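Local coordinates for peptide ABC transporter, peptide-binding protein (PDB 2D5W) that probably binds oligopeptides outside the membrane and hands them to an ABC transporter for uptake, and is held here with a bound pentapeptide, at residues Pro43-Asn48 against Val56-Val61; Phe47-Gln52 against Val564-Ser569; Lys79-Asp84 against Tyr147-Pro152; Met83-Arg88 against Phe137-Glu142; Tyr156-Ile161 against Ala206-Gly211. All coordinates share one frame; numbering follows the deposited sequence.

Contact 1 (Pro43-Asn48 against Val56-Val61); sequences PFIGFN and VLATEV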
# COMPACT_ATOMS: atom_id res chain seq x y z
N PRO A 43 -14.04 -8.34 4.95
CA PRO A 43 -13.25 -8.86 6.07
C PRO A 43 -14.16 -9.43 7.16
O PRO A 43 -15.38 -9.28 7.12
CB PRO A 43 -12.51 -7.62 6.56
CG PRO A 43 -13.56 -6.54 6.39
CD PRO A 43 -14.14 -6.87 5.02
N PHE A 44 -13.55 -10.12 8.13
CA PHE A 44 -14.31 -10.65 9.25
C PHE A 44 -14.58 -9.45 10.15
O PHE A 44 -15.70 -9.26 10.64
CB PHE A 44 -13.49 -11.69 10.01
CG PHE A 44 -13.34 -12.99 9.27
CD1 PHE A 44 -12.08 -13.53 9.04
CD2 PHE A 44 -14.45 -13.68 8.81
CE1 PHE A 44 -11.93 -14.73 8.35
CE2 PHE A 44 -14.32 -14.88 8.12
CZ PHE A 44 -13.06 -15.41 7.89
N ILE A 45 -13.55 -8.63 10.34
CA ILE A 45 -13.62 -7.43 11.16
C ILE A 45 -13.16 -6.26 10.29
O ILE A 45 -12.08 -6.31 9.69
CB ILE A 45 -12.68 -7.52 12.38
CG1 ILE A 45 -13.06 -8.72 13.25
CG2 ILE A 45 -12.73 -6.22 13.18
CD1 ILE A 45 -14.46 -8.67 13.81
N GLY A 46 -13.99 -5.22 10.20
CA GLY A 46 -13.62 -4.06 9.40
C GLY A 46 -13.10 -2.94 10.29
O GLY A 46 -13.05 -3.09 11.51
N PHE A 47 -12.69 -1.84 9.68
CA PHE A 47 -12.20 -0.68 10.43
C PHE A 47 -12.91 0.52 9.80
O PHE A 47 -12.70 0.83 8.63
CB PHE A 47 -10.68 -0.55 10.28
CG PHE A 47 -10.03 0.27 11.36
CD1 PHE A 47 -9.39 1.47 11.06
CD2 PHE A 47 -10.06 -0.16 12.69
CE1 PHE A 47 -8.78 2.23 12.06
CE2 PHE A 47 -9.45 0.60 13.70
CZ PHE A 47 -8.82 1.79 13.38
N ASN A 48 -13.76 1.19 10.58
CA ASN A 48 -14.54 2.30 10.04
C ASN A 48 -13.88 3.67 10.04
O ASN A 48 -12.74 3.84 10.47
CB ASN A 48 -15.91 2.36 10.73
CG ASN A 48 -15.84 2.71 12.20
OD1 ASN A 48 -14.92 3.40 12.65
ND2 ASN A 48 -16.82 2.24 12.97
N VAL A 56 -18.03 -7.41 10.40
CA VAL A 56 -18.54 -7.48 9.04
C VAL A 56 -18.95 -8.94 8.83
O VAL A 56 -20.10 -9.28 9.13
CB VAL A 56 -17.49 -7.01 7.99
CG1 VAL A 56 -18.08 -7.12 6.58
CG2 VAL A 56 -17.11 -5.56 8.27
N LEU A 57 -18.05 -9.81 8.38
CA LEU A 57 -18.45 -11.21 8.22
C LEU A 57 -18.36 -12.02 9.51
O LEU A 57 -18.82 -13.16 9.55
CB LEU A 57 -17.65 -11.88 7.10
CG LEU A 57 -17.93 -11.31 5.70
CD1 LEU A 57 -17.24 -12.16 4.65
CD2 LEU A 57 -19.43 -11.27 5.45
N ALA A 58 -17.78 -11.43 10.55
CA ALA A 58 -17.70 -12.08 11.86
C ALA A 58 -18.88 -11.56 12.68
O ALA A 58 -19.43 -10.50 12.39
CB ALA A 58 -16.39 -11.74 12.55
N THR A 59 -19.27 -12.30 13.72
CA THR A 59 -20.41 -11.91 14.55
C THR A 59 -20.17 -10.73 15.48
O THR A 59 -21.10 -9.97 15.77
CB THR A 59 -20.88 -13.08 15.42
OG1 THR A 59 -19.81 -13.49 16.28
CG2 THR A 59 -21.32 -14.26 14.56
N GLU A 60 -18.94 -10.58 15.96
CA GLU A 60 -18.63 -9.49 16.86
C GLU A 60 -17.14 -9.29 17.03
O GLU A 60 -16.34 -10.21 16.82
CB GLU A 60 -19.28 -9.74 18.23
CG GLU A 60 -18.79 -10.98 18.94
CD GLU A 60 -19.42 -11.15 20.32
OE1 GLU A 60 -19.11 -12.15 20.99
OE2 GLU A 60 -20.21 -10.28 20.73
N VAL A 61 -16.76 -8.07 17.40
CA VAL A 61 -15.36 -7.74 17.61
C VAL A 61 -14.87 -8.38 18.90
O VAL A 61 -15.50 -8.23 19.96
CB VAL A 61 -15.17 -6.21 17.70
CG1 VAL A 61 -13.72 -5.88 17.99
CG2 VAL A 61 -15.61 -5.56 16.40
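Phe44 O takes two backbone N-H groups from the loop of Val56 to Val61, at a classic beta bulge in which Phe44 and Ile45 both face Ile153. The bulge lies at the start of strand 45-47, half of a two-stranded antiparallel sheet. The loop leaves the partner strand, 53-55. Ala58 N bonds to Phe44 O at 3.0 Å, in the carbonyl plane and on a lone pair. Val56 N reaches Phe44 O at the same length, but from above that plane. Leu57 N is held by Pro43 O, also at 3.0 Å.

Val56 CB sits 3.2 Å from Pro43 O. Its CG1, anti to the backbone N (chi1 180°), stays 3.5 Å from Pro43 O. Its CG2 reaches Gly46 N at 3.7 Å and also touches Pro43 CG.

Phe44 CB rests on Ala58 CB, and the Phe44 side chain crosses that of Leu57 at about a right angle. The rings of Tyr156 and Phe137 also meet the Phe44 ring. Ile45 bends so that its CD1 lies 3.8 Å from Ala58 CB and also touches Glu60 O and Val61 CG2.

Contact 2 (Phe47-Gln52 against Val564-Ser569); sequences FNADSQ and VASAYS
Phe47 and Tyr568 lie side by side and point the same way. Phe47 CG is anti to the backbone N (chi1 -160°), which carries the ring edge to Tyr568 O. This oxygen lies in the ring plane, 3.2 Å from Phe47 CD1. Next to it, Phe47 CE1 touches Tyr568 CB at 4.0 Å. With an alanine at Phe47, Tyr568 would probably lose its apolar neighbour and a gap would open beside its CB and carbonyl. Gln52 N lies over one face of the Phe47 ring, 3.8 Å above its plane and offset toward the rim. Phe47 leads into a beta hairpin between strands 45-47 and 53-55, with a type I turn from Asn48 to Ser51. Asn48 OD1 braces the turn by accepting Gln52 N at 3.0 Å. Ala49 in this turn packs on Ser566 and Ser569. Ser566 OG is 3.2 Å from Ala49 O, at best a weak bond, since its proton has another acceptor nearby. A water joins Ser51 OG, Ser566 OG and Tyr568 N. Ser569 OG accepts Ser566 N and is also bonded to Tyr574 O.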
# COMPACT_ATOMS: atom_id res chain seq x y z
N PHE A 47 -12.69 -1.84 9.68
CA PHE A 47 -12.20 -0.68 10.43
C PHE A 47 -12.91 0.52 9.80
O PHE A 47 -12.70 0.83 8.63
CB PHE A 47 -10.68 -0.55 10.28
CG PHE A 47 -10.03 0.27 11.36
CD1 PHE A 47 -9.39 1.47 11.06
CD2 PHE A 47 -10.06 -0.16 12.69
CE1 PHE A 47 -8.78 2.23 12.06
CE2 PHE A 47 -9.45 0.60 13.70
CZ PHE A 47 -8.82 1.79 13.38
N ASN A 48 -13.76 1.19 10.58
CA ASN A 48 -14.54 2.30 10.04
C ASN A 48 -13.88 3.67 10.04
O ASN A 48 -12.74 3.84 10.47
CB ASN A 48 -15.91 2.36 10.73
CG ASN A 48 -15.84 2.71 12.20
OD1 ASN A 48 -14.92 3.40 12.65
ND2 ASN A 48 -16.82 2.24 12.97
N ALA A 49 -14.62 4.66 9.55
CA ALA A 49 -14.13 6.03 9.46
C ALA A 49 -13.83 6.66 10.81
O ALA A 49 -13.07 7.62 10.89
CB ALA A 49 -15.12 6.89 8.68
N ASP A 50 -14.44 6.12 11.86
CA ASP A 50 -14.22 6.62 13.21
C ASP A 50 -13.04 5.90 13.86
O ASP A 50 -12.82 6.00 15.06
CB ASP A 50 -15.48 6.42 14.06
CG ASP A 50 -16.58 7.41 13.73
OD1 ASP A 50 -17.76 7.10 13.98
OD2 ASP A 50 -16.27 8.52 13.23
N SER A 51 -12.29 5.17 13.04
CA SER A 51 -11.13 4.42 13.50
C SER A 51 -11.48 3.38 14.56
O SER A 51 -10.79 3.24 15.58
CB SER A 51 -10.07 5.38 14.05
OG SER A 51 -9.64 6.27 13.03
N GLN A 52 -12.55 2.64 14.31
CA GLN A 52 -13.00 1.61 15.23
C GLN A 52 -13.21 0.29 14.51
O GLN A 52 -13.68 0.25 13.37
CB GLN A 52 -14.34 1.98 15.86
CG GLN A 52 -14.42 3.37 16.44
CD GLN A 52 -15.84 3.72 16.84
OE1 GLN A 52 -16.77 3.58 16.04
NE2 GLN A 52 -16.01 4.18 18.07
N VAL A 564 -17.46 7.71 2.00
CA VAL A 564 -16.65 8.51 2.90
C VAL A 564 -15.34 7.83 3.27
O VAL A 564 -15.29 6.61 3.45
CB VAL A 564 -17.46 8.81 4.19
CG1 VAL A 564 -16.60 9.53 5.22
CG2 VAL A 564 -18.69 9.63 3.83
N ALA A 565 -14.29 8.63 3.40
CA ALA A 565 -12.97 8.13 3.76
C ALA A 565 -12.42 8.94 4.92
O ALA A 565 -12.85 10.07 5.18
CB ALA A 565 -12.03 8.23 2.56
N SER A 566 -11.47 8.35 5.64
CA SER A 566 -10.82 9.02 6.75
C SER A 566 -9.35 8.62 6.67
O SER A 566 -8.96 7.87 5.78
CB SER A 566 -11.41 8.57 8.09
OG SER A 566 -11.11 7.21 8.34
N ALA A 567 -8.54 9.11 7.60
CA ALA A 567 -7.12 8.80 7.59
C ALA A 567 -6.84 7.30 7.52
O ALA A 567 -5.93 6.86 6.82
CB ALA A 567 -6.45 9.39 8.82
N TYR A 568 -7.62 6.51 8.25
CA TYR A 568 -7.41 5.07 8.28
C TYR A 568 -8.64 4.20 8.00
O TYR A 568 -8.64 3.01 8.33
CB TYR A 568 -6.79 4.67 9.62
CG TYR A 568 -5.40 5.24 9.83
CD1 TYR A 568 -5.17 6.26 10.75
CD2 TYR A 568 -4.30 4.72 9.13
CE1 TYR A 568 -3.88 6.76 10.97
CE2 TYR A 568 -3.01 5.21 9.34
CZ TYR A 568 -2.81 6.22 10.27
OH TYR A 568 -1.54 6.69 10.51
N SER A 569 -9.68 4.77 7.39
CA SER A 569 -10.87 3.98 7.09
C SER A 569 -10.48 2.79 6.21
O SER A 569 -9.70 2.94 5.26
CB SER A 569 -11.92 4.84 6.38
OG SER A 569 -11.41 5.42 5.19
O HOH W 1 -9.36 7.22 10.41

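Contact 3 (Lys79-Asp84 against Tyr147-Pro152); sequences KRLEMD and YDTYGP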
# COMPACT_ATOMS: atom_id res chain seq x y z
N LYS A 79 4.36 -11.51 25.12
CA LYS A 79 3.02 -12.06 25.30
C LYS A 79 2.55 -12.94 24.16
O LYS A 79 3.09 -12.93 23.05
CB LYS A 79 2.02 -10.92 25.44
CG LYS A 79 2.39 -9.85 26.45
CD LYS A 79 1.53 -8.61 26.25
CE LYS A 79 1.80 -7.56 27.32
NZ LYS A 79 3.23 -7.15 27.33
N ARG A 80 1.49 -13.69 24.46
CA ARG A 80 0.82 -14.55 23.50
C ARG A 80 -0.58 -13.98 23.46
O ARG A 80 -1.20 -13.76 24.50
CB ARG A 80 0.77 -15.99 24.01
CG ARG A 80 -0.05 -16.95 23.15
CD ARG A 80 -0.37 -18.22 23.93
NE ARG A 80 -1.16 -19.19 23.17
CZ ARG A 80 -0.65 -20.02 22.27
NH1 ARG A 80 0.64 -20.01 22.00
NH2 ARG A 80 -1.45 -20.87 21.64
N LEU A 81 -1.08 -13.69 22.26
CA LEU A 81 -2.42 -13.17 22.12
C LEU A 81 -3.27 -14.17 21.35
O LEU A 81 -2.85 -14.66 20.30
CB LEU A 81 -2.43 -11.84 21.35
CG LEU A 81 -3.82 -11.38 20.91
CD1 LEU A 81 -4.65 -10.99 22.14
CD2 LEU A 81 -3.70 -10.20 19.96
N GLU A 82 -4.45 -14.48 21.89
CA GLU A 82 -5.38 -15.38 21.22
C GLU A 82 -6.63 -14.55 20.94
O GLU A 82 -7.11 -13.81 21.81
CB GLU A 82 -5.72 -16.59 22.09
CG GLU A 82 -4.55 -17.55 22.26
CD GLU A 82 -4.96 -18.92 22.76
OE1 GLU A 82 -4.07 -19.79 22.91
OE2 GLU A 82 -6.17 -19.14 23.01
N MET A 83 -7.14 -14.68 19.72
CA MET A 83 -8.31 -13.92 19.29
C MET A 83 -9.36 -14.85 18.69
O MET A 83 -9.16 -15.41 17.62
CB MET A 83 -7.86 -12.90 18.26
CG MET A 83 -8.98 -12.11 17.62
SD MET A 83 -8.33 -11.13 16.26
CE MET A 83 -7.51 -9.92 17.18
N ASP A 84 -10.49 -14.99 19.38
CA ASP A 84 -11.58 -15.85 18.93
C ASP A 84 -12.53 -15.14 17.98
O ASP A 84 -13.14 -14.13 18.34
CB ASP A 84 -12.41 -16.36 20.12
CG ASP A 84 -11.62 -17.23 21.07
OD1 ASP A 84 -12.11 -17.44 22.20
OD2 ASP A 84 -10.53 -17.72 20.70
N TYR A 147 -0.20 -3.89 17.62
CA TYR A 147 -1.24 -3.66 16.62
C TYR A 147 -2.00 -4.88 16.12
O TYR A 147 -2.81 -4.77 15.20
CB TYR A 147 -0.62 -2.95 15.41
CG TYR A 147 0.53 -3.70 14.73
CD1 TYR A 147 0.38 -5.01 14.29
CD2 TYR A 147 1.74 -3.06 14.48
CE1 TYR A 147 1.41 -5.66 13.60
CE2 TYR A 147 2.77 -3.70 13.79
CZ TYR A 147 2.60 -5.00 13.35
OH TYR A 147 3.60 -5.63 12.65
N ASP A 148 -1.79 -6.04 16.73
CA ASP A 148 -2.45 -7.25 16.27
C ASP A 148 -3.99 -7.26 16.28
O ASP A 148 -4.60 -8.01 15.52
CB ASP A 148 -1.90 -8.47 17.01
CG ASP A 148 -0.48 -8.81 16.58
OD1 ASP A 148 0.22 -9.52 17.33
OD2 ASP A 148 -0.06 -8.39 15.48
N THR A 149 -4.60 -6.44 17.13
CA THR A 149 -6.06 -6.40 17.17
C THR A 149 -6.63 -5.35 16.22
O THR A 149 -7.85 -5.24 16.08
CB THR A 149 -6.59 -6.09 18.59
OG1 THR A 149 -6.15 -4.79 19.01
CG2 THR A 149 -6.11 -7.14 19.58
N TYR A 150 -5.76 -4.58 15.58
CA TYR A 150 -6.18 -3.53 14.65
C TYR A 150 -6.78 -4.10 13.36
O TYR A 150 -6.12 -4.84 12.63
CB TYR A 150 -5.00 -2.63 14.27
CG TYR A 150 -4.38 -1.82 15.38
CD1 TYR A 150 -3.35 -0.92 15.10
CD2 TYR A 150 -4.78 -1.96 16.72
CE1 TYR A 150 -2.75 -0.17 16.10
CE2 TYR A 150 -4.17 -1.21 17.73
CZ TYR A 150 -3.16 -0.32 17.41
OH TYR A 150 -2.54 0.43 18.39
N GLY A 151 -8.03 -3.74 13.07
CA GLY A 151 -8.67 -4.21 11.86
C GLY A 151 -8.19 -3.47 10.63
O GLY A 151 -7.50 -2.46 10.75
N PRO A 152 -8.56 -3.92 9.42
CA PRO A 152 -9.40 -5.09 9.19
C PRO A 152 -8.70 -6.43 9.37
O PRO A 152 -7.47 -6.54 9.26
CB PRO A 152 -9.87 -4.88 7.75
CG PRO A 152 -8.69 -4.22 7.12
CD PRO A 152 -8.29 -3.20 8.16
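Leu81 and Met83 reach across to Asp148 and Thr149, and flat groups flank these residues within their own segments. On the turn, the Tyr150 ring has Tyr147 CA over the centre of one face, 3.6 Å above the plane. On the strand, the Arg80 guanidinium takes Glu82 OE1 at its edge, in plane. Arg80 NE lies 3.0 Å and Arg80 NH2 3.1 Å from Glu82 OE1, a side-on salt bridge in which both nitrogens grip one oxygen on its anti side. Glu82 OE2 is paired with Arg70 and Arg130. The Asp148 carboxylate turns to Arg126 and Tyr145 N, and it is its CB that meets the strand.

The contact itself is apolar. Leu81 CD2 is 3.9 Å from Asp148 CB, the two side chains sliding past each other in opposite directions. Leu81 CD2 is also 3.9 Å from Thr149 CG2, here crossing at about a right angle. Met83 runs extended to its sulfur and then bends (chi3 -74°). The bend lays its CE 3.8 Å from Thr149 CA, and CE also touches Asp148 O. Leu81 CD2 and Met83 CE both touch the Thr149 methyl. A type I beta turn, Tyr147 to Tyr150, here covers the apolar side of strand 78-86, an inner strand of a four-stranded antiparallel sheet.

Contact 4 (Met83-Arg88 against Phe137-Glu142); sequences MDITIR and FTLIFE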
# COMPACT_ATOMS: atom_id res chain seq x y z
N MET A 83 -7.14 -14.68 19.72
CA MET A 83 -8.31 -13.92 19.29
C MET A 83 -9.36 -14.85 18.69
O MET A 83 -9.16 -15.41 17.62
CB MET A 83 -7.86 -12.90 18.26
CG MET A 83 -8.98 -12.11 17.62
SD MET A 83 -8.33 -11.13 16.26
CE MET A 83 -7.51 -9.92 17.18
N ASP A 84 -10.49 -14.99 19.38
CA ASP A 84 -11.58 -15.85 18.93
C ASP A 84 -12.53 -15.14 17.98
O ASP A 84 -13.14 -14.13 18.34
CB ASP A 84 -12.41 -16.36 20.12
CG ASP A 84 -11.62 -17.23 21.07
OD1 ASP A 84 -12.11 -17.44 22.20
OD2 ASP A 84 -10.53 -17.72 20.70
N ILE A 85 -12.68 -15.69 16.79
CA ILE A 85 -13.56 -15.13 15.78
C ILE A 85 -14.63 -16.14 15.40
O ILE A 85 -14.34 -17.32 15.23
CB ILE A 85 -12.77 -14.74 14.51
CG1 ILE A 85 -11.74 -13.67 14.86
CG2 ILE A 85 -13.73 -14.26 13.41
CD1 ILE A 85 -10.86 -13.25 13.70
N THR A 86 -15.87 -15.67 15.30
CA THR A 86 -16.98 -16.53 14.90
C THR A 86 -17.51 -15.99 13.57
O THR A 86 -17.91 -14.84 13.48
CB THR A 86 -18.13 -16.50 15.94
OG1 THR A 86 -17.65 -16.93 17.21
CG2 THR A 86 -19.27 -17.41 15.50
N ILE A 87 -17.49 -16.84 12.55
CA ILE A 87 -17.97 -16.44 11.23
C ILE A 87 -19.50 -16.46 11.26
O ILE A 87 -20.10 -17.40 11.76
CB ILE A 87 -17.49 -17.43 10.14
CG1 ILE A 87 -15.95 -17.50 10.14
CG2 ILE A 87 -18.01 -17.00 8.78
CD1 ILE A 87 -15.38 -18.54 9.19
N ARG A 88 -20.13 -15.41 10.73
CA ARG A 88 -21.59 -15.34 10.69
C ARG A 88 -22.15 -16.56 9.96
O ARG A 88 -21.56 -17.04 8.99
CB ARG A 88 -22.06 -14.08 9.97
CG ARG A 88 -21.87 -12.79 10.73
CD ARG A 88 -22.35 -11.60 9.91
NE ARG A 88 -23.74 -11.75 9.49
CZ ARG A 88 -24.68 -10.83 9.67
NH1 ARG A 88 -25.92 -11.05 9.25
NH2 ARG A 88 -24.39 -9.68 10.26
N PHE A 137 -12.93 -20.02 14.97
CA PHE A 137 -11.49 -20.19 14.91
C PHE A 137 -10.80 -19.18 15.82
O PHE A 137 -11.41 -18.19 16.25
CB PHE A 137 -10.95 -20.07 13.48
CG PHE A 137 -11.08 -18.70 12.86
CD1 PHE A 137 -12.28 -18.28 12.31
CD2 PHE A 137 -9.98 -17.86 12.79
CE1 PHE A 137 -12.38 -17.04 11.68
CE2 PHE A 137 -10.06 -16.62 12.17
CZ PHE A 137 -11.26 -16.21 11.61
N THR A 138 -9.54 -19.44 16.12
CA THR A 138 -8.76 -18.57 16.98
C THR A 138 -7.44 -18.22 16.33
O THR A 138 -6.71 -19.10 15.87
CB THR A 138 -8.47 -19.25 18.33
OG1 THR A 138 -9.70 -19.59 18.97
CG2 THR A 138 -7.67 -18.34 19.24
N LEU A 139 -7.14 -16.93 16.26
CA LEU A 139 -5.87 -16.48 15.70
C LEU A 139 -4.92 -16.38 16.89
O LEU A 139 -5.28 -15.84 17.94
CB LEU A 139 -6.03 -15.12 15.02
CG LEU A 139 -6.92 -15.13 13.77
CD1 LEU A 139 -7.08 -13.71 13.26
CD2 LEU A 139 -6.31 -16.01 12.69
N ILE A 140 -3.71 -16.90 16.72
CA ILE A 140 -2.71 -16.90 17.78
C ILE A 140 -1.47 -16.13 17.36
O ILE A 140 -0.82 -16.48 16.38
CB ILE A 140 -2.30 -18.35 18.13
CG1 ILE A 140 -3.54 -19.18 18.46
CG2 ILE A 140 -1.33 -18.34 19.32
CD1 ILE A 140 -3.27 -20.68 18.54
N PHE A 141 -1.16 -15.07 18.11
CA PHE A 141 0.01 -14.25 17.82
C PHE A 141 1.02 -14.43 18.95
O PHE A 141 0.73 -14.13 20.11
CB PHE A 141 -0.36 -12.76 17.74
CG PHE A 141 -1.53 -12.47 16.84
CD1 PHE A 141 -2.83 -12.76 17.24
CD2 PHE A 141 -1.33 -11.87 15.60
CE1 PHE A 141 -3.92 -12.46 16.42
CE2 PHE A 141 -2.42 -11.57 14.77
CZ PHE A 141 -3.71 -11.86 15.18
N GLU A 142 2.21 -14.91 18.61
CA GLU A 142 3.25 -15.11 19.62
C GLU A 142 4.64 -14.98 19.01
O GLU A 142 5.04 -15.79 18.17
CB GLU A 142 3.10 -16.49 20.27
CG GLU A 142 4.08 -16.71 21.41
CD GLU A 142 3.95 -18.08 22.05
OE1 GLU A 142 2.86 -18.38 22.58
OE2 GLU A 142 4.93 -18.84 22.03
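Ile85 lies over one face of the Phe137 ring, and on the other face of the sheet Asp84 reaches Thr138. Ile85 CB is 3.9 Å from the centroid of the Phe137 ring, 25° off its normal, a CH-pi contact. Ile85 CG2 comes to 3.5 Å from Phe137 CE1, while Ile87 CG1 touches the ring at its edge. The Phe137 CG sits between the backbone N and the carbonyl carbon (chi1 67°), which puts the ring alongside Ile85. Ile85 CD1 also meets Leu139 CD1 at 3.8 Å. Thr138 OG1 gives its proton to Asp84 OD2 at 2.7 Å, from above the carboxylate plane.

Behind these side chains stands the antiparallel pairing of strands 78-86 and 136-141. Ile85 and Phe137 form a hydrogen-bonded pair, with Ile85 N to Phe137 O at 2.9 Å. Met83 and Leu139 form another. Further out, Thr101 and Val104 of helix 101-112 cover Phe137. Arg70 binds Asp84 OD1, so both carboxylate oxygens have donors, which probably favours the ionised form.

Contact 5 (Tyr156-Ile161 against Ala206-Gly211); sequences YAPKHI and AMVYSG
Pro158 holds the N-cap position of helix 159-173, and this helix start packs on the loop of Ala206 to Gly211. Val208 packs against both Pro158 and Ile161. Its CG2 touches Pro158 CB at 3.7 Å and Ile161 CG1 at 3.7 Å. The side chains of His160 and Val208 come from opposite directions, with His160 CE1 near Val208 CG2. Val208 CG1 meets Ile161 CD1. Met207 bends at chi2 (-66°) and again at chi3 (-78°), which brings its CE to 3.8 Å from Pro158 CG. The two side chains cross at about a right angle. Ile161 CG2 lies 3.2 Å from Ala206 O. The His160 ring has Ile161 CG1 over one face, and its NE2 is bonded to Asp95.

At the other end of the contact, Ser210 OG gives its proton to Tyr156 OH at 2.7 Å. Both hydroxyls also bind the backbone of Ala42, Tyr156 OH at its O and Ser210 OG at its N. A phenylalanine in place of Tyr156 would probably leave Ser210 OG without its acceptor and Ala42 O without this partner. Several elements surround the contact. Tyr156 leans on Val104 of helix 101-112 and on the Phe44 ring, while Met207 rests on Leu202 of helix 199-203. Gly211 then leads the chain into strand 213-219.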
# COMPACT_ATOMS: atom_id res chain seq x y z
N TYR A 156 -8.78 -15.34 5.03
CA TYR A 156 -9.44 -16.46 4.39
C TYR A 156 -9.44 -16.29 2.88
O TYR A 156 -9.28 -15.18 2.36
CB TYR A 156 -10.88 -16.62 4.92
CG TYR A 156 -11.86 -15.58 4.43
CD1 TYR A 156 -12.81 -15.89 3.46
CD2 TYR A 156 -11.84 -14.28 4.94
CE1 TYR A 156 -13.71 -14.93 3.01
CE2 TYR A 156 -12.74 -13.32 4.49
CZ TYR A 156 -13.67 -13.65 3.52
OH TYR A 156 -14.56 -12.71 3.07
N ALA A 157 -9.59 -17.40 2.17
CA ALA A 157 -9.61 -17.43 0.71
C ALA A 157 -10.51 -18.60 0.33
O ALA A 157 -10.69 -19.52 1.13
CB ALA A 157 -8.20 -17.62 0.16
N PRO A 158 -11.09 -18.59 -0.88
CA PRO A 158 -11.98 -19.68 -1.29
C PRO A 158 -11.34 -21.03 -1.58
O PRO A 158 -10.91 -21.30 -2.70
CB PRO A 158 -12.71 -19.10 -2.49
CG PRO A 158 -11.65 -18.25 -3.13
CD PRO A 158 -10.98 -17.57 -1.94
N LYS A 159 -11.32 -21.89 -0.57
CA LYS A 159 -10.72 -23.20 -0.69
C LYS A 159 -11.36 -24.08 -1.76
O LYS A 159 -10.66 -24.77 -2.50
CB LYS A 159 -10.76 -23.93 0.65
CG LYS A 159 -10.14 -25.32 0.62
CD LYS A 159 -10.36 -26.04 1.94
CE LYS A 159 -9.87 -27.48 1.87
NZ LYS A 159 -10.10 -28.20 3.15
N HIS A 160 -12.69 -24.07 -1.85
CA HIS A 160 -13.35 -24.92 -2.83
C HIS A 160 -13.00 -24.54 -4.26
O HIS A 160 -13.13 -25.35 -5.17
CB HIS A 160 -14.88 -24.92 -2.63
CG HIS A 160 -15.56 -23.63 -2.97
ND1 HIS A 160 -15.47 -22.51 -2.18
CD2 HIS A 160 -16.39 -23.30 -3.99
CE1 HIS A 160 -16.21 -21.54 -2.70
NE2 HIS A 160 -16.78 -22.00 -3.80
N ILE A 161 -12.52 -23.31 -4.45
CA ILE A 161 -12.15 -22.83 -5.77
C ILE A 161 -10.66 -23.00 -6.06
O ILE A 161 -10.27 -23.52 -7.11
CB ILE A 161 -12.49 -21.33 -5.94
CG1 ILE A 161 -14.01 -21.12 -5.86
CG2 ILE A 161 -11.91 -20.79 -7.25
CD1 ILE A 161 -14.80 -21.83 -6.94
N ALA A 206 -13.02 -17.58 -12.96
CA ALA A 206 -12.01 -18.25 -12.15
C ALA A 206 -12.16 -18.05 -10.64
O ALA A 206 -11.75 -18.91 -9.87
CB ALA A 206 -10.62 -17.80 -12.58
N MET A 207 -12.74 -16.93 -10.22
CA MET A 207 -12.89 -16.66 -8.80
C MET A 207 -14.33 -16.46 -8.35
O MET A 207 -15.24 -16.31 -9.17
CB MET A 207 -12.08 -15.42 -8.41
CG MET A 207 -10.58 -15.65 -8.27
SD MET A 207 -10.17 -16.74 -6.88
CE MET A 207 -10.36 -15.60 -5.49
N VAL A 208 -14.52 -16.49 -7.03
CA VAL A 208 -15.81 -16.21 -6.41
C VAL A 208 -15.53 -15.08 -5.43
O VAL A 208 -14.37 -14.84 -5.06
CB VAL A 208 -16.43 -17.43 -5.71
CG1 VAL A 208 -16.80 -18.48 -6.75
CG2 VAL A 208 -15.49 -17.99 -4.66
N TYR A 209 -16.59 -14.40 -5.00
CA TYR A 209 -16.46 -13.20 -4.19
C TYR A 209 -17.25 -13.21 -2.89
O TYR A 209 -18.35 -13.74 -2.83
CB TYR A 209 -16.87 -12.03 -5.08
CG TYR A 209 -16.10 -12.06 -6.39
CD1 TYR A 209 -14.82 -11.52 -6.47
CD2 TYR A 209 -16.59 -12.74 -7.51
CE1 TYR A 209 -14.04 -11.66 -7.60
CE2 TYR A 209 -15.81 -12.88 -8.67
CZ TYR A 209 -14.53 -12.34 -8.70
OH TYR A 209 -13.73 -12.48 -9.80
N SER A 210 -16.69 -12.59 -1.85
CA SER A 210 -17.33 -12.55 -0.54
C SER A 210 -17.85 -11.18 -0.13
O SER A 210 -18.48 -11.05 0.92
CB SER A 210 -16.33 -13.01 0.52
OG SER A 210 -15.23 -12.12 0.52
N GLY A 211 -17.58 -10.17 -0.94
CA GLY A 211 -18.00 -8.82 -0.62
C GLY A 211 -19.40 -8.46 -1.09
O GLY A 211 -20.11 -9.30 -1.62

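In the fold
Contacts 3 and 4 are the closest pair, with centres about 8 Å apart. They share strand 78-86 and one four-stranded antiparallel sheet. Contacts 1 and 4 have centres about 12 Å apart, and backbone bonds probably join the loop of contact 1 to the end of that strand. Contact 1 also packs on contact 3 through Pro152, and on contact 5, centres about 18 Å apart, through Phe44 and Tyr156. Contact 2 shares Phe47 and Asn48 with contact 1, but its partner comes from near the C-terminus, 512 residues on. Contacts 3, 4 and 5 all fall within that long span. The hairpin 45-55 and the loop after it thus lie between the four-stranded sheet and segment 564-569 of this peptide-binding chain.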